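Local coordinates for FHA domain-containing protein DDL (Arabidopsis thaliana, PDB 3VPY) that probably recognises phosphothreonine-bearing partners such as Dicer-like1 through the cleft of its forkhead-associated domain, at residues Ile87-Leu90 / Lys95-Ile98. Residues are numbered along the deposited sequence; the frame is centred on the assembly and turned at random.
Sequences IMDL and KTYI
Asp89 swings its carboxylate away from its own backbone N (chi1 176°), and Thr96 holds OG1 beside its backbone N (chi1 -66°); these torsions bring both groups between the facing sheets of the FHA β-sandwich, where OD1 and OG1 come together. Thr96 OG1 donates to Asp89 OD1 over 2.8 Å, and OD1 accepts with its anti lone pair, the one turned away from OD2. The same OD1 is hydrogen-bonded by Ser92 OG, and Gly91 N reaches OD2 weakly, so the carboxylate ties the turn after strand 79-89 to the start of strand 96-98. Threonine suits its place because it is amphipathic: while OG1 serves the aspartate, its methyl CG2 meets Ile87 CD1 tip to tip at 3.7 Å. Farther from the turn the contact is wholly apolar, Ile87 CG2 lying 3.6 Å from Ile98 CD1 as the two branched chains pass in opposite directions. Ile117 and Phe119 of strand 116-119 also pack on Ile87, where a bulky isoleucine fills the sandwich interior. With an alanine at Asp89, the hydroxyls of Thr96 and Ser92 would probably lose their shared acceptor. Although buried, the carboxylate has two hydroxyls and a weak backbone NH that probably offset the cost of burying its charge, before polar bonding gives way to apolar contact toward Ile98.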
ATOM      1  N   ILE A  87      -2.149   0.115   5.086  1.00 12.62           N
ATOM      2  CA  ILE A  87      -3.392  -0.394   4.487  1.00 12.29           C
ATOM      3  C   ILE A  87      -4.497  -0.370   5.545  1.00 13.41           C
ATOM      4  O   ILE A  87      -4.218  -0.553   6.732  1.00 13.03           O
ATOM      5  CB  ILE A  87      -3.203  -1.813   3.875  1.00 12.64           C
ATOM      6  CG1 ILE A  87      -4.408  -2.230   3.029  1.00 12.48           C
ATOM      7  CG2 ILE A  87      -2.914  -2.860   4.974  1.00 13.79           C
ATOM      8  CD1 ILE A  87      -4.107  -3.376   2.104  1.00 13.93           C
HETATM    9  N   MSE A  88      -5.740  -0.149   5.113  1.00 13.36           N
HETATM   10  CA  MSE A  88      -6.876  -0.230   6.019  1.00 15.54           C
HETATM   11  C   MSE A  88      -8.028  -0.915   5.292  1.00 13.84           C
HETATM   12  O   MSE A  88      -8.420  -0.491   4.195  1.00 13.48           O
HETATM   13  CB  MSE A  88      -7.305   1.164   6.510  1.00 16.18           C
HETATM   14  CG  MSE A  88      -8.483   1.083   7.438  1.00 17.53           C
HETATM   15 SE   MSE A  88      -9.020   2.806   8.201  1.00 26.99          SE
HETATM   16  CE  MSE A  88      -7.754   3.020   9.629  1.00 28.11           C
ATOM     17  N   ASP A  89      -8.537  -1.988   5.892  1.00 12.96           N
ATOM     18  CA  ASP A  89      -9.713  -2.652   5.360  1.00 13.15           C
ATOM     19  C   ASP A  89     -10.962  -1.889   5.800  1.00 14.63           C
ATOM     20  O   ASP A  89     -11.073  -1.460   6.954  1.00 15.42           O
ATOM     21  CB  ASP A  89      -9.778  -4.097   5.807  1.00 13.98           C
ATOM     22  CG  ASP A  89     -11.037  -4.777   5.349  1.00 12.91           C
ATOM     23  OD1 ASP A  89     -11.001  -5.418   4.282  1.00 14.00           O
ATOM     24  OD2 ASP A  89     -12.071  -4.649   6.017  1.00 14.58           O
ATOM     25  N   LEU A  90     -11.923  -1.752   4.890  1.00 14.18           N
ATOM     26  CA  LEU A  90     -13.072  -0.891   5.162  1.00 16.41           C
ATOM     27  C   LEU A  90     -14.278  -1.685   5.638  1.00 16.95           C
ATOM     28  O   LEU A  90     -15.431  -1.313   5.352  1.00 20.24           O
ATOM     29  CB  LEU A  90     -13.422  -0.031   3.931  1.00 16.23           C
ATOM     30  CG  LEU A  90     -12.251   0.802   3.391  1.00 15.94           C
ATOM     31  CD1 LEU A  90     -12.605   1.501   2.089  1.00 18.02           C
ATOM     32  CD2 LEU A  90     -11.841   1.842   4.411  1.00 16.01           C
ATOM     33  N   LYS A  95     -12.655  -9.791   3.719  1.00 14.47           N
ATOM     34  CA  LYS A  95     -11.387  -9.461   4.390  1.00 14.29           C
ATOM     35  C   LYS A  95     -10.267  -9.004   3.462  1.00 14.05           C
ATOM     36  O   LYS A  95     -10.347  -9.136   2.229  1.00 12.92           O
ATOM     37  CB  LYS A  95     -10.892 -10.623   5.280  1.00 14.94           C
ATOM     38  CG  LYS A  95     -11.953 -11.199   6.249  1.00 16.07           C
ATOM     39  CD  LYS A  95     -11.329 -12.104   7.278  1.00 18.70           C
ATOM     40  CE  LYS A  95     -12.379 -12.842   8.113  1.00 24.81           C
ATOM     41  NZ  LYS A  95     -11.792 -14.080   8.688  1.00 28.86           N
ATOM     42  N   THR A  96      -9.226  -8.444   4.070  1.00 13.11           N
ATOM     43  CA  THR A  96      -8.010  -8.084   3.363  1.00 12.69           C
ATOM     44  C   THR A  96      -6.876  -8.812   4.053  1.00 13.21           C
ATOM     45  O   THR A  96      -6.813  -8.808   5.284  1.00 13.63           O
ATOM     46  CB  THR A  96      -7.759  -6.563   3.435  1.00 12.13           C
ATOM     47  OG1 THR A  96      -8.794  -5.889   2.706  1.00 12.16           O
ATOM     48  CG2 THR A  96      -6.388  -6.175   2.825  1.00 14.06           C
ATOM     49  N   TYR A  97      -5.990  -9.419   3.261  1.00 12.98           N
ATOM     50  CA  TYR A  97      -4.884 -10.256   3.780  1.00 13.42           C
ATOM     51  C   TYR A  97      -3.534  -9.641   3.454  1.00 13.49           C
ATOM     52  O   TYR A  97      -3.301  -9.220   2.325  1.00 12.27           O
ATOM     53  CB  TYR A  97      -4.935 -11.650   3.147  1.00 14.07           C
ATOM     54  CG  TYR A  97      -6.185 -12.411   3.462  1.00 14.14           C
ATOM     55  CD1 TYR A  97      -6.210 -13.345   4.489  1.00 16.20           C
ATOM     56  CD2 TYR A  97      -7.353 -12.212   2.723  1.00 15.69           C
ATOM     57  CE1 TYR A  97      -7.357 -14.052   4.795  1.00 15.97           C
ATOM     58  CE2 TYR A  97      -8.524 -12.926   3.022  1.00 14.94           C
ATOM     59  CZ  TYR A  97      -8.514 -13.851   4.056  1.00 16.05           C
ATOM     60  OH  TYR A  97      -9.650 -14.577   4.348  1.00 18.52           O
ATOM     61  N   ILE A  98      -2.657  -9.563   4.460  1.00 13.22           N
ATOM     62  CA  ILE A  98      -1.277  -9.155   4.232  1.00 14.42           C
ATOM     63  C   ILE A  98      -0.449 -10.378   4.565  1.00 13.78           C
ATOM     64  O   ILE A  98      -0.536 -10.919   5.676  1.00 13.99           O
ATOM     65  CB  ILE A  98      -0.826  -8.022   5.176  1.00 14.99           C
ATOM     66  CG1 ILE A  98      -1.725  -6.794   5.091  1.00 17.31           C
ATOM     67  CG2 ILE A  98       0.632  -7.611   4.901  1.00 16.58           C
ATOM     68  CD1 ILE A  98      -1.376  -5.803   6.236  1.00 17.13           C
TER